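Local coordinates for oligopeptide-binding protein AppA (Bacillus subtilis, PDB 1XOC) that binds oligopeptides for an ABC-type permease that imports them and can fully replace the Opp system in sporulation and genetic competence, at residues Arg119-Thr122 and Tyr123-Leu126; Gly146-Asn150 and Asn151-Ser155; Glu192-Gln195 and Gly196-Ile199; Tyr247-Ala250 and Glu251-Asn255; Ser399-Val402 and Glu403-Asn406. All coordinates share one frame; numbering follows the deposited sequence.

Contact 1: Arg119-Thr122 and Tyr123-Leu126; sequences RGST and YEML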
loop_
_atom_site.group_PDB
_atom_site.type_symbol
_atom_site.label_atom_id
_atom_site.label_comp_id
_atom_site.label_asym_id
_atom_site.label_seq_id
_atom_site.Cartn_x
_atom_site.Cartn_y
_atom_site.Cartn_z
ATOM N N ARG A 119 -2.863 -10.643 -6.348
ATOM C CA ARG A 119 -1.793 -9.924 -7.046
ATOM C C ARG A 119 -1.672 -10.291 -8.513
ATOM O O ARG A 119 -0.626 -10.033 -9.139
ATOM C CB ARG A 119 -0.451 -10.132 -6.320
ATOM C CG ARG A 119 -0.399 -9.527 -4.928
ATOM C CD ARG A 119 -0.656 -8.060 -4.954
ATOM N NE ARG A 119 -0.218 -7.408 -3.741
ATOM C CZ ARG A 119 -0.218 -6.088 -3.597
ATOM N NH1 ARG A 119 -0.560 -5.309 -4.613
ATOM N NH2 ARG A 119 0.168 -5.564 -2.462
ATOM N N GLY A 120 -2.738 -10.826 -9.100
ATOM C CA GLY A 120 -2.690 -11.240 -10.508
ATOM C C GLY A 120 -2.292 -10.146 -11.489
ATOM O O GLY A 120 -1.611 -10.441 -12.462
ATOM N N SER A 121 -2.718 -8.912 -11.217
ATOM C CA SER A 121 -2.463 -7.725 -12.063
ATOM C C SER A 121 -0.978 -7.518 -12.344
ATOM O O SER A 121 -0.581 -7.119 -13.438
ATOM C CB SER A 121 -2.991 -6.458 -11.372
ATOM O OG SER A 121 -3.335 -5.484 -12.358
ATOM N N THR A 122 -0.165 -7.807 -11.349
ATOM C CA THR A 122 1.261 -7.627 -11.439
ATOM C C THR A 122 1.941 -8.561 -12.446
ATOM O O THR A 122 3.042 -8.254 -12.958
ATOM C CB THR A 122 1.850 -7.804 -10.036
ATOM O OG1 THR A 122 1.192 -6.878 -9.140
ATOM C CG2 THR A 122 3.363 -7.553 -10.033
ATOM N N TYR A 123 1.311 -9.704 -12.733
ATOM C CA TYR A 123 1.911 -10.777 -13.536
ATOM C C TYR A 123 1.148 -11.079 -14.808
ATOM O O TYR A 123 1.612 -11.880 -15.622
ATOM C CB TYR A 123 2.110 -12.079 -12.704
ATOM C CG TYR A 123 2.818 -11.801 -11.394
ATOM C CD1 TYR A 123 2.086 -11.566 -10.234
ATOM C CD2 TYR A 123 4.228 -11.629 -11.336
ATOM C CE1 TYR A 123 2.697 -11.259 -9.042
ATOM C CE2 TYR A 123 4.851 -11.295 -10.125
ATOM C CZ TYR A 123 4.067 -11.121 -8.979
ATOM O OH TYR A 123 4.681 -10.761 -7.786
ATOM N N GLU A 124 -0.009 -10.456 -15.009
ATOM C CA GLU A 124 -0.836 -10.874 -16.143
ATOM C C GLU A 124 -0.258 -10.575 -17.533
ATOM O O GLU A 124 -0.734 -11.112 -18.539
ATOM C CB GLU A 124 -2.254 -10.363 -16.032
ATOM C CG GLU A 124 -2.409 -8.916 -15.917
ATOM C CD GLU A 124 -3.886 -8.528 -15.945
ATOM O OE1 GLU A 124 -4.723 -9.461 -15.944
ATOM O OE2 GLU A 124 -4.219 -7.329 -15.991
ATOM N N MET A 125 0.736 -9.706 -17.586
ATOM C CA MET A 125 1.428 -9.463 -18.838
ATOM C C MET A 125 2.402 -10.594 -19.196
ATOM O O MET A 125 2.854 -10.631 -20.328
ATOM C CB MET A 125 2.167 -8.121 -18.822
ATOM C CG MET A 125 3.478 -8.093 -18.045
ATOM S SD MET A 125 3.228 -8.275 -16.263
ATOM C CE MET A 125 2.575 -6.695 -15.838
ATOM N N LEU A 126 2.722 -11.489 -18.259
ATOM C CA LEU A 126 3.692 -12.554 -18.517
ATOM C C LEU A 126 3.091 -13.713 -19.268
ATOM O O LEU A 126 2.020 -14.219 -18.917
ATOM C CB LEU A 126 4.290 -13.105 -17.214
ATOM C CG LEU A 126 5.332 -12.257 -16.555
ATOM C CD1 LEU A 126 5.773 -12.916 -15.239
ATOM C CD2 LEU A 126 6.536 -12.055 -17.510
#

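Contact 2: Gly146-Asn150 and Asn151-Ser155; sequences GNFYN and NALDS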
loop_
_atom_site.group_PDB
_atom_site.type_symbol
_atom_site.label_atom_id
_atom_site.label_comp_id
_atom_site.label_asym_id
_atom_site.label_seq_id
_atom_site.Cartn_x
_atom_site.Cartn_y
_atom_site.Cartn_z
ATOM N N GLY A 146 4.804 -1.580 -18.975
ATOM C CA GLY A 146 5.840 -1.064 -18.084
ATOM C C GLY A 146 5.715 -1.473 -16.630
ATOM O O GLY A 146 6.673 -1.348 -15.852
ATOM N N ASN A 147 4.562 -1.989 -16.228
ATOM C CA ASN A 147 4.442 -2.519 -14.878
ATOM C C ASN A 147 5.363 -3.691 -14.597
ATOM O O ASN A 147 5.685 -3.971 -13.434
ATOM C CB ASN A 147 3.012 -2.928 -14.542
ATOM C CG ASN A 147 2.193 -1.776 -14.152
ATOM O OD1 ASN A 147 2.230 -1.350 -12.983
ATOM N ND2 ASN A 147 1.473 -1.212 -15.113
ATOM N N PHE A 148 5.770 -4.413 -15.637
ATOM C CA PHE A 148 6.623 -5.548 -15.387
ATOM C C PHE A 148 7.994 -5.097 -14.891
ATOM O O PHE A 148 8.413 -5.461 -13.777
ATOM C CB PHE A 148 6.755 -6.522 -16.574
ATOM C CG PHE A 148 7.647 -7.660 -16.253
ATOM C CD1 PHE A 148 7.246 -8.657 -15.392
ATOM C CD2 PHE A 148 8.942 -7.677 -16.675
ATOM C CE1 PHE A 148 8.109 -9.665 -15.055
ATOM C CE2 PHE A 148 9.785 -8.684 -16.310
ATOM C CZ PHE A 148 9.364 -9.667 -15.494
ATOM N N TYR A 149 8.727 -4.349 -15.713
ATOM C CA TYR A 149 10.044 -3.916 -15.287
ATOM C C TYR A 149 9.973 -3.058 -14.015
ATOM O O TYR A 149 10.837 -3.141 -13.142
ATOM C CB TYR A 149 10.725 -3.145 -16.437
ATOM C CG TYR A 149 12.108 -2.653 -16.076
ATOM C CD1 TYR A 149 12.292 -1.379 -15.558
ATOM C CD2 TYR A 149 13.215 -3.488 -16.170
ATOM C CE1 TYR A 149 13.558 -0.939 -15.182
ATOM C CE2 TYR A 149 14.488 -3.052 -15.772
ATOM C CZ TYR A 149 14.632 -1.776 -15.297
ATOM O OH TYR A 149 15.870 -1.312 -14.925
ATOM N N ASN A 150 8.953 -2.195 -13.932
ATOM C CA ASN A 150 8.985 -1.101 -12.957
ATOM C C ASN A 150 8.304 -1.460 -11.663
ATOM O O ASN A 150 8.502 -0.792 -10.657
ATOM C CB ASN A 150 8.398 0.192 -13.539
ATOM C CG ASN A 150 9.244 0.763 -14.641
ATOM O OD1 ASN A 150 10.268 1.401 -14.378
ATOM N ND2 ASN A 150 8.832 0.544 -15.888
ATOM N N ASN A 151 7.511 -2.511 -11.696
ATOM C CA ASN A 151 6.789 -2.940 -10.478
ATOM C C ASN A 151 6.953 -4.421 -10.116
ATOM O O ASN A 151 7.193 -4.751 -8.958
ATOM C CB ASN A 151 5.306 -2.558 -10.565
ATOM C CG ASN A 151 5.052 -1.089 -10.320
ATOM O OD1 ASN A 151 5.773 -0.422 -9.564
ATOM N ND2 ASN A 151 3.996 -0.557 -10.964
ATOM N N ALA A 152 6.846 -5.323 -11.088
ATOM C CA ALA A 152 6.917 -6.745 -10.786
ATOM C C ALA A 152 8.277 -7.117 -10.244
ATOM O O ALA A 152 8.393 -7.867 -9.265
ATOM C CB ALA A 152 6.566 -7.640 -11.991
ATOM N N LEU A 153 9.335 -6.608 -10.876
ATOM C CA LEU A 153 10.708 -6.969 -10.488
ATOM C C LEU A 153 11.086 -6.549 -9.067
ATOM O O LEU A 153 11.917 -7.221 -8.427
ATOM C CB LEU A 153 11.735 -6.401 -11.510
ATOM C CG LEU A 153 11.618 -7.068 -12.857
ATOM C CD1 LEU A 153 12.589 -6.383 -13.822
ATOM C CD2 LEU A 153 11.881 -8.523 -12.837
ATOM N N ASP A 154 10.556 -5.435 -8.585
ATOM C CA ASP A 154 10.952 -4.985 -7.248
ATOM C C ASP A 154 9.936 -5.424 -6.204
ATOM O O ASP A 154 10.203 -5.263 -5.025
ATOM C CB ASP A 154 11.224 -3.499 -7.127
ATOM C CG ASP A 154 10.087 -2.655 -7.520
ATOM O OD1 ASP A 154 10.217 -1.406 -7.375
ATOM O OD2 ASP A 154 9.077 -3.169 -8.031
ATOM N N SER A 155 8.797 -5.938 -6.649
ATOM C CA SER A 155 7.703 -6.360 -5.729
ATOM C C SER A 155 7.666 -7.829 -5.417
ATOM O O SER A 155 6.984 -8.248 -4.454
ATOM C CB SER A 155 6.368 -5.975 -6.338
ATOM O OG SER A 155 6.312 -4.581 -6.538
#

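Contact 3: Glu192-Gln195 and Gly196-Ile199; sequences EWKQ and GQYI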
loop_
_atom_site.group_PDB
_atom_site.type_symbol
_atom_site.label_atom_id
_atom_site.label_comp_id
_atom_site.label_asym_id
_atom_site.label_seq_id
_atom_site.Cartn_x
_atom_site.Cartn_y
_atom_site.Cartn_z
ATOM N N GLU A 192 10.883 -14.895 15.728
ATOM C CA GLU A 192 9.671 -15.154 16.495
ATOM C C GLU A 192 8.561 -14.200 16.086
ATOM O O GLU A 192 8.838 -13.050 15.753
ATOM C CB GLU A 192 9.962 -14.939 17.964
ATOM C CG GLU A 192 8.780 -15.329 18.841
ATOM C CD GLU A 192 8.999 -15.067 20.331
ATOM O OE1 GLU A 192 10.007 -14.390 20.694
ATOM O OE2 GLU A 192 8.147 -15.555 21.136
ATOM N N TRP A 193 7.333 -14.700 16.058
ATOM C CA TRP A 193 6.142 -13.863 15.927
ATOM C C TRP A 193 5.182 -14.216 17.066
ATOM O O TRP A 193 4.506 -15.264 17.051
ATOM C CB TRP A 193 5.498 -14.042 14.553
ATOM C CG TRP A 193 4.270 -13.217 14.288
ATOM C CD1 TRP A 193 3.681 -12.282 15.106
ATOM C CD2 TRP A 193 3.486 -13.258 13.105
ATOM N NE1 TRP A 193 2.564 -11.742 14.478
ATOM C CE2 TRP A 193 2.430 -12.321 13.250
ATOM C CE3 TRP A 193 3.579 -13.986 11.913
ATOM C CZ2 TRP A 193 1.481 -12.095 12.236
ATOM C CZ3 TRP A 193 2.630 -13.769 10.923
ATOM C CH2 TRP A 193 1.579 -12.851 11.104
ATOM N N LYS A 194 5.191 -13.362 18.082
ATOM C CA LYS A 194 4.282 -13.473 19.217
ATOM C C LYS A 194 3.023 -12.719 18.812
ATOM O O LYS A 194 3.042 -11.477 18.685
ATOM C CB LYS A 194 4.923 -12.868 20.447
ATOM C CG LYS A 194 4.040 -13.036 21.676
ATOM C CD LYS A 194 4.710 -13.651 22.912
ATOM C CE LYS A 194 3.672 -14.496 23.658
ATOM N NZ LYS A 194 4.099 -15.077 24.963
ATOM N N GLN A 195 1.973 -13.487 18.529
ATOM C CA GLN A 195 0.780 -12.964 17.897
ATOM C C GLN A 195 0.194 -11.821 18.750
ATOM O O GLN A 195 0.056 -11.933 19.969
ATOM C CB GLN A 195 -0.242 -14.087 17.650
ATOM C CG GLN A 195 -1.465 -13.655 16.834
ATOM C CD GLN A 195 -1.191 -13.539 15.346
ATOM O OE1 GLN A 195 -0.357 -14.260 14.792
ATOM N NE2 GLN A 195 -1.909 -12.619 14.686
ATOM N N GLY A 196 -0.103 -10.706 18.092
ATOM C CA GLY A 196 -0.648 -9.537 18.741
ATOM C C GLY A 196 0.361 -8.675 19.490
ATOM O O GLY A 196 -0.016 -7.681 20.118
ATOM N N GLN A 197 1.646 -9.028 19.446
ATOM C CA GLN A 197 2.631 -8.326 20.253
ATOM C C GLN A 197 3.815 -7.865 19.423
ATOM O O GLN A 197 4.131 -6.683 19.426
ATOM C CB GLN A 197 3.117 -9.205 21.381
ATOM C CG GLN A 197 2.038 -9.580 22.337
ATOM C CD GLN A 197 2.593 -10.113 23.630
ATOM O OE1 GLN A 197 2.189 -11.176 24.089
ATOM N NE2 GLN A 197 3.555 -9.394 24.214
ATOM N N TYR A 198 4.508 -8.804 18.788
ATOM C CA TYR A 198 5.709 -8.430 18.018
ATOM C C TYR A 198 6.206 -9.512 17.081
ATOM O O TYR A 198 5.941 -10.670 17.248
ATOM C CB TYR A 198 6.871 -8.056 18.961
ATOM C CG TYR A 198 7.322 -9.201 19.836
ATOM C CD1 TYR A 198 6.851 -9.340 21.123
ATOM C CD2 TYR A 198 8.223 -10.151 19.357
ATOM C CE1 TYR A 198 7.261 -10.397 21.907
ATOM C CE2 TYR A 198 8.646 -11.209 20.151
ATOM C CZ TYR A 198 8.162 -11.320 21.407
ATOM O OH TYR A 198 8.576 -12.388 22.198
ATOM N N ILE A 199 6.981 -9.068 16.105
ATOM C CA ILE A 199 7.761 -9.933 15.233
ATOM C C ILE A 199 9.217 -9.534 15.458
ATOM O O ILE A 199 9.572 -8.360 15.295
ATOM C CB ILE A 199 7.402 -9.709 13.761
ATOM C CG1 ILE A 199 5.936 -10.106 13.543
ATOM C CG2 ILE A 199 8.346 -10.490 12.859
ATOM C CD1 ILE A 199 5.340 -9.639 12.285
#

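Contact 4: Tyr247-Ala250 and Glu251-Asn255; sequences YKTA and EKFNN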
loop_
_atom_site.group_PDB
_atom_site.type_symbol
_atom_site.label_atom_id
_atom_site.label_comp_id
_atom_site.label_asym_id
_atom_site.label_seq_id
_atom_site.Cartn_x
_atom_site.Cartn_y
_atom_site.Cartn_z
ATOM N N TYR A 247 3.661 16.010 16.992
ATOM C CA TYR A 247 5.015 16.418 16.617
ATOM C C TYR A 247 5.712 17.237 17.714
ATOM O O TYR A 247 6.849 16.944 18.086
ATOM C CB TYR A 247 5.002 17.237 15.324
ATOM C CG TYR A 247 6.396 17.494 14.819
ATOM C CD1 TYR A 247 7.180 18.507 15.370
ATOM C CD2 TYR A 247 6.929 16.734 13.813
ATOM C CE1 TYR A 247 8.478 18.734 14.919
ATOM C CE2 TYR A 247 8.219 16.947 13.352
ATOM C CZ TYR A 247 8.982 17.967 13.902
ATOM O OH TYR A 247 10.257 18.182 13.465
ATOM N N LYS A 248 5.045 18.272 18.204
ATOM C CA LYS A 248 5.671 19.172 19.163
ATOM C C LYS A 248 5.935 18.480 20.493
ATOM O O LYS A 248 6.880 18.827 21.193
ATOM C CB LYS A 248 4.867 20.443 19.334
ATOM C CG LYS A 248 4.968 21.310 18.099
ATOM C CD LYS A 248 4.689 22.746 18.391
ATOM C CE LYS A 248 3.214 23.020 18.653
ATOM N NZ LYS A 248 3.012 24.465 18.973
ATOM N N THR A 249 5.117 17.490 20.819
ATOM C CA THR A 249 5.362 16.651 21.982
ATOM C C THR A 249 6.621 15.795 21.765
ATOM O O THR A 249 7.567 15.820 22.576
ATOM C CB THR A 249 4.125 15.764 22.267
ATOM O OG1 THR A 249 3.007 16.611 22.538
ATOM C CG2 THR A 249 4.355 14.869 23.480
ATOM N N ALA A 250 6.642 15.064 20.660
ATOM C CA ALA A 250 7.694 14.084 20.413
ATOM C C ALA A 250 9.057 14.702 20.145
ATOM O O ALA A 250 10.081 14.097 20.451
ATOM C CB ALA A 250 7.301 13.157 19.285
ATOM N N GLU A 251 9.089 15.894 19.576
ATOM C CA GLU A 251 10.364 16.517 19.279
ATOM C C GLU A 251 11.149 16.841 20.552
ATOM O O GLU A 251 12.352 17.045 20.475
ATOM C CB GLU A 251 10.203 17.760 18.376
ATOM C CG GLU A 251 9.695 18.980 19.043
ATOM C CD GLU A 251 9.783 20.245 18.158
ATOM O OE1 GLU A 251 10.657 20.314 17.255
ATOM O OE2 GLU A 251 8.975 21.168 18.388
ATOM N N LYS A 252 10.477 16.872 21.704
ATOM C CA LYS A 252 11.122 17.085 22.995
ATOM C C LYS A 252 11.646 15.806 23.652
ATOM O O LYS A 252 12.366 15.886 24.654
ATOM C CB LYS A 252 10.124 17.706 23.948
ATOM C CG LYS A 252 9.644 19.083 23.541
ATOM C CD LYS A 252 8.562 19.570 24.512
ATOM C CE LYS A 252 7.965 20.904 24.083
ATOM N NZ LYS A 252 8.878 22.072 24.352
ATOM N N PHE A 253 11.282 14.643 23.118
ATOM C CA PHE A 253 11.645 13.365 23.738
ATOM C C PHE A 253 13.146 13.171 23.682
ATOM O O PHE A 253 13.818 13.611 22.747
ATOM C CB PHE A 253 11.011 12.169 23.023
ATOM C CG PHE A 253 9.513 12.078 23.140
ATOM C CD1 PHE A 253 8.795 12.849 24.034
ATOM C CD2 PHE A 253 8.823 11.178 22.340
ATOM C CE1 PHE A 253 7.407 12.743 24.123
ATOM C CE2 PHE A 253 7.438 11.056 22.421
ATOM C CZ PHE A 253 6.731 11.840 23.302
ATOM N N ASN A 254 13.666 12.446 24.662
ATOM C CA ASN A 254 15.106 12.272 24.754
ATOM C C ASN A 254 15.603 11.250 23.750
ATOM O O ASN A 254 14.932 10.247 23.468
ATOM C CB ASN A 254 15.521 11.842 26.158
ATOM C CG ASN A 254 15.148 12.873 27.219
ATOM O OD1 ASN A 254 14.396 12.567 28.141
ATOM N ND2 ASN A 254 15.651 14.098 27.080
ATOM N N ASN A 255 16.790 11.528 23.227
ATOM C CA ASN A 255 17.563 10.582 22.443
ATOM C C ASN A 255 16.964 10.331 21.045
ATOM O O ASN A 255 17.212 9.289 20.467
ATOM C CB ASN A 255 17.744 9.254 23.202
ATOM C CG ASN A 255 18.403 9.430 24.602
ATOM O OD1 ASN A 255 17.881 8.948 25.622
ATOM N ND2 ASN A 255 19.552 10.118 24.641
HETATM O O HOH W 1 11.885 18.916 15.293
HETATM O O HOH W 2 8.377 21.100 20.956
#

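Contact 5: Ser399-Val402 and Glu403-Asn406; sequences SALV and EQMN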
loop_
_atom_site.group_PDB
_atom_site.type_symbol
_atom_site.label_atom_id
_atom_site.label_comp_id
_atom_site.label_asym_id
_atom_site.label_seq_id
_atom_site.Cartn_x
_atom_site.Cartn_y
_atom_site.Cartn_z
ATOM N N SER A 399 -5.549 -6.408 10.498
ATOM C CA SER A 399 -5.516 -7.646 9.714
ATOM C C SER A 399 -6.923 -8.074 9.326
ATOM O O SER A 399 -7.169 -8.537 8.218
ATOM C CB SER A 399 -4.746 -8.761 10.425
ATOM O OG SER A 399 -5.511 -9.312 11.493
ATOM N N ALA A 400 -7.873 -7.940 10.254
ATOM C CA ALA A 400 -9.239 -8.273 9.956
ATOM C C ALA A 400 -9.872 -7.369 8.925
ATOM O O ALA A 400 -10.624 -7.839 8.093
ATOM C CB ALA A 400 -10.047 -8.239 11.223
ATOM N N LEU A 401 -9.620 -6.065 9.010
ATOM C CA LEU A 401 -10.170 -5.125 8.060
ATOM C C LEU A 401 -9.612 -5.383 6.635
ATOM O O LEU A 401 -10.359 -5.342 5.680
ATOM C CB LEU A 401 -9.806 -3.697 8.466
ATOM C CG LEU A 401 -10.484 -2.619 7.667
ATOM C CD1 LEU A 401 -11.964 -2.804 7.630
ATOM C CD2 LEU A 401 -10.127 -1.223 8.214
ATOM N N VAL A 402 -8.323 -5.711 6.531
ATOM C CA VAL A 402 -7.735 -6.093 5.269
ATOM C C VAL A 402 -8.443 -7.305 4.704
ATOM O O VAL A 402 -8.696 -7.361 3.507
ATOM C CB VAL A 402 -6.217 -6.378 5.440
ATOM C CG1 VAL A 402 -5.611 -7.010 4.175
ATOM C CG2 VAL A 402 -5.459 -5.106 5.799
ATOM N N GLU A 403 -8.755 -8.278 5.546
ATOM C CA GLU A 403 -9.434 -9.475 5.092
ATOM C C GLU A 403 -10.844 -9.158 4.623
ATOM O O GLU A 403 -11.309 -9.690 3.630
ATOM C CB GLU A 403 -9.422 -10.530 6.195
ATOM C CG GLU A 403 -10.132 -11.817 5.820
ATOM C CD GLU A 403 -9.915 -12.903 6.836
ATOM O OE1 GLU A 403 -10.447 -14.021 6.619
ATOM O OE2 GLU A 403 -9.203 -12.655 7.843
ATOM N N GLN A 404 -11.509 -8.271 5.339
ATOM C CA GLN A 404 -12.874 -7.868 5.026
ATOM C C GLN A 404 -12.982 -7.111 3.698
ATOM O O GLN A 404 -13.931 -7.332 2.936
ATOM C CB GLN A 404 -13.406 -6.984 6.149
ATOM C CG GLN A 404 -13.847 -7.761 7.358
ATOM C CD GLN A 404 -14.042 -6.935 8.612
ATOM O OE1 GLN A 404 -14.285 -5.736 8.574
ATOM N NE2 GLN A 404 -13.957 -7.601 9.747
ATOM N N MET A 405 -12.033 -6.218 3.389
ATOM C CA MET A 405 -12.164 -5.394 2.191
ATOM C C MET A 405 -11.851 -6.192 0.929
ATOM O O MET A 405 -12.415 -5.914 -0.130
ATOM C CB MET A 405 -11.248 -4.161 2.263
ATOM C CG MET A 405 -9.800 -4.419 2.169
ATOM S SD MET A 405 -8.853 -2.867 2.355
ATOM C CE MET A 405 -9.158 -2.528 4.046
ATOM N N ASN A 406 -10.993 -7.203 1.055
ATOM C CA ASN A 406 -10.502 -7.981 -0.089
ATOM C C ASN A 406 -11.526 -8.975 -0.631
ATOM O O ASN A 406 -12.427 -9.392 0.090
ATOM C CB ASN A 406 -9.201 -8.727 0.297
ATOM C CG ASN A 406 -7.964 -7.907 0.037
ATOM O OD1 ASN A 406 -7.502 -7.828 -1.098
ATOM N ND2 ASN A 406 -7.423 -7.275 1.079
#

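Contact 1: Arg119-Thr122 and Tyr123-Leu126
Thr122 and Tyr123 run side by side in a compact pair of turns that lies between helix 100-108 and strand 126-133. Residues 120-122 have helical backbone angles, and a type I beta turn follows from Tyr123 to Leu126. The two side chains point the same way, with the Thr122 methyl lying over one face of the aromatic ring: CG2 sits 3.9 Å from the Tyr123 ring centroid, 16° off the ring normal, a CH-pi contact displaced toward the rim on the hydroxyl side. Thr122 can do this because CG2 takes the position anti to its own N, while OG1 (chi1 -56°) swings beside that N and makes a weak hydrogen bond to an acidic side chain of the bound peptide. The Arg119 carbonyl approaches the same ring obliquely, its O 3.3 Å from Tyr123 CD1. Tyr123 OH hydrogen-bonds Thr156 OG1. The backbone is tied by Tyr123 N to Gly120 O at 3.0 Å, the donor standing above the carbonyl plane. Glu124 stretches beyond CG, which rests 3.6 Å from Ser121 O, and sends OE2 to Tyr428, while Ser121 OG bonds Asp429. Met125 bends at chi2 and chi3 back over Thr122 O, a buried oxygen with no polar partner, which meets Met125 SD and CE, both at 3.3 Å.

Contact 2: Gly146-Asn150 and Asn151-Ser155
Helix 147-155, which brings Asn151, Asp154 and Ser155 to the bound peptide, widens into a pi-type turn where Asn147 faces Asn151 and Ala152. Asn147 O receives two backbone donors: Ala152 N, 2.9 Å away, arrives nearly along the C=O axis, whereas Asn151 N, also 2.9 Å from Asn147 O, stands well above the carbonyl plane. Phe148 O repeats the wide spacing with Leu153 N at 3.3 Å. Across the turn the two asparagine side chains lie alongside each other, pointing the same way, their amide planes 40° apart. Asn151 ND2 donates to Asn147 OD1 at 2.8 Å; the acceptor lies close to the Asn151 amide plane. That bond fixes the flip of the Asn151 amide and aims its OD1 at the peptide backbone. Replacing Asn151 by a leucine would probably leave Asn147 OD1 without this donor and the peptide backbone without one of its hydrogen-bond partners. At the start of the helix, Asn150 ND2 and Asn150 N meet Gly146 O from opposite faces of its plane. On the apolar flank, Phe148, its CG anti to N (chi1 180°), brings CD1 to 3.6 Å from Ala152 CB and CZ to 3.8 Å from Leu153 CD2. The other Leu153 methyl, CD1, lies 3.8 Å from Tyr149 CD2. Asp154 OD1 bonds both the peptide backbone and Thr59. The bonds from Asn151, Asp154 and, weakly, Ser155 to the peptide backbone do not depend on its side chains, consistent with tolerance of varied sequences.

Contact 3: Glu192-Gln195 and Gly196-Ile199
Lys194 O takes two backbone donors at once, Gln197 N at 2.9 Å and Tyr198 N at 3.1 Å, the latter in the carbonyl plane. Two residues facing one make a classic beta bulge at the end of the hairpin of strands 188-194 and 198-203. Lys194 N returns a bond to Tyr198 O. On the Lys194 side of the sheet, the Tyr198 ring lies across the lysine stem, with Lys194 CB 3.8 Å from the ring centroid and over its face. Tyr198 CG sits between its own N and carbonyl carbon (chi1 63°), which folds the ring back over the neighbouring strand and brings OH to Glu192. The phenol gives its hydrogen to Glu192 OE1 at 2.9 Å. That oxygen lies at the ring edge, near its plane, yet is met from above the carboxylate plane, the two planes being 88° apart. On the other side, Ile199 CG1 rests 3.6 Å from the centroid of the Trp193 five-membered ring, while Gln195 OE1 lies over the opposite face. Farther out, Glu31 OE2 accepts from both Trp193 NE1 and Gly196 N, joining the indole to the turn. Lys180 makes a cation-pi contact with the Trp193 ring. Gly196 turns the chain with positive phi (79°), where a CB would clash with Gln195 O. The negative charge of Glu31 beside the indole N-H would probably strengthen the ring's attraction for Lys180.

Contact 4: Tyr247-Ala250 and Glu251-Asn255
Tyr247 and Glu251, one turn apart, are joined by a backbone bond and by a water. Glu251 N reaches Tyr247 O at 2.9 Å, nearly in line with the carbonyl, as the last alpha-helical step of the short helix 247-250. The next two bonds shrink to i to i+3: Lys252 N to Thr249 O at 3.2 Å and Phe253 N to Ala250 O at 3.0 Å, the second closing a type I beta turn. In both, the donor stands above the carbonyl plane. The Glu251 carboxylate is held by two waters, one on each oxygen. Water 1 is 2.6 Å from Tyr247 OH and donates to Glu251 OE1 at 2.7 Å; water 2 donates to Glu251 OE2 at 2.6 Å and to Lys248 O at 2.7 Å. Lys248 O, which takes no backbone donor from Lys252, thus finds a hydrogen in solvent. Glu251 is folded back by a chi1 of 76° that puts CG between its own N and carbonyl carbon, then runs extended, so OE1 meets the edge of the Tyr247 ring near its plane. The Lys248 stem passes alongside the carboxylate, but its ammonium group is not in contact with it. Phe253 lies flat against the helix end: Ala250 CA is 3.5 Å from the ring centroid, over its centre, and Thr249 CG2 touches CE1 and CZ of Phe253. From this surface site Ala250 and Phe253 pack on Glu229 of helix 225-234, Phe253 also on Gln233, while Tyr247 leans on Ile258 and Thr260 of strand 256-262.

Contact 5: Ser399-Val402 and Glu403-Asn406
Val402 O is gripped twice by Asn406: ND2 comes in at 2.7 Å, almost straight (172° at the hydrogen), and Asn406 N adds a weak bond at 3.4 Å. Val402 O lies in the plane of the Asn406 amide, though ND2 is tilted from the carbonyl plane; the side chain runs alongside Val402 and brings ND2 to 3.6 Å from Val402 CG1. Tyr442 OH holds the other end of the amide, at OD1, fixing its flip. The bond sits at the C-terminal end of helix 398-405, where Asn406 is the first residue to leave helical backbone angles. Just before it the helix is regular, with Met405 N on Leu401 O at 3.0 Å and Gln404 N on Ala400 O at 2.9 Å. Met405 starts between its own N and carbonyl carbon (chi1 69°) and bends again at chi3, curling CE to 3.9 Å from Leu401 CG. Gln404 crosses Leu401 at about a right angle, its CG 3.3 Å from Ala400 O and its OE1 beside Leu401 CD1, where Lys365 NZ bonds it. An alanine in place of Gln404 is likely to leave the Lys365 ammonium without this acceptor and Leu401 CD1 less covered. Val402, Met405 and Asn406 all touch a polar side chain of the bound peptide.

In the fold
The five contacts follow one another along the chain; none nests in or crosses another. Contact 1 turns the loop between helix 100-108 and strand 126-133, and contact 2 lies within helix 147-155. These two touch, Met125 and Leu126 packing on Phe148; the centres of the two contacts are about 10 Å apart. Contact 3 closes the hairpin of strands 188-194 and 198-203 and comes within about 6 Å of contact 5 at the nearest atoms, without touching it. Contact 4 leads from helix 247-250 into strand 256-262 on the opposite side of the chain's centre from contacts 1 and 2. Contact 5 ends helix 398-405; though far along the sequence from contacts 1 and 2, it meets the same bound peptide.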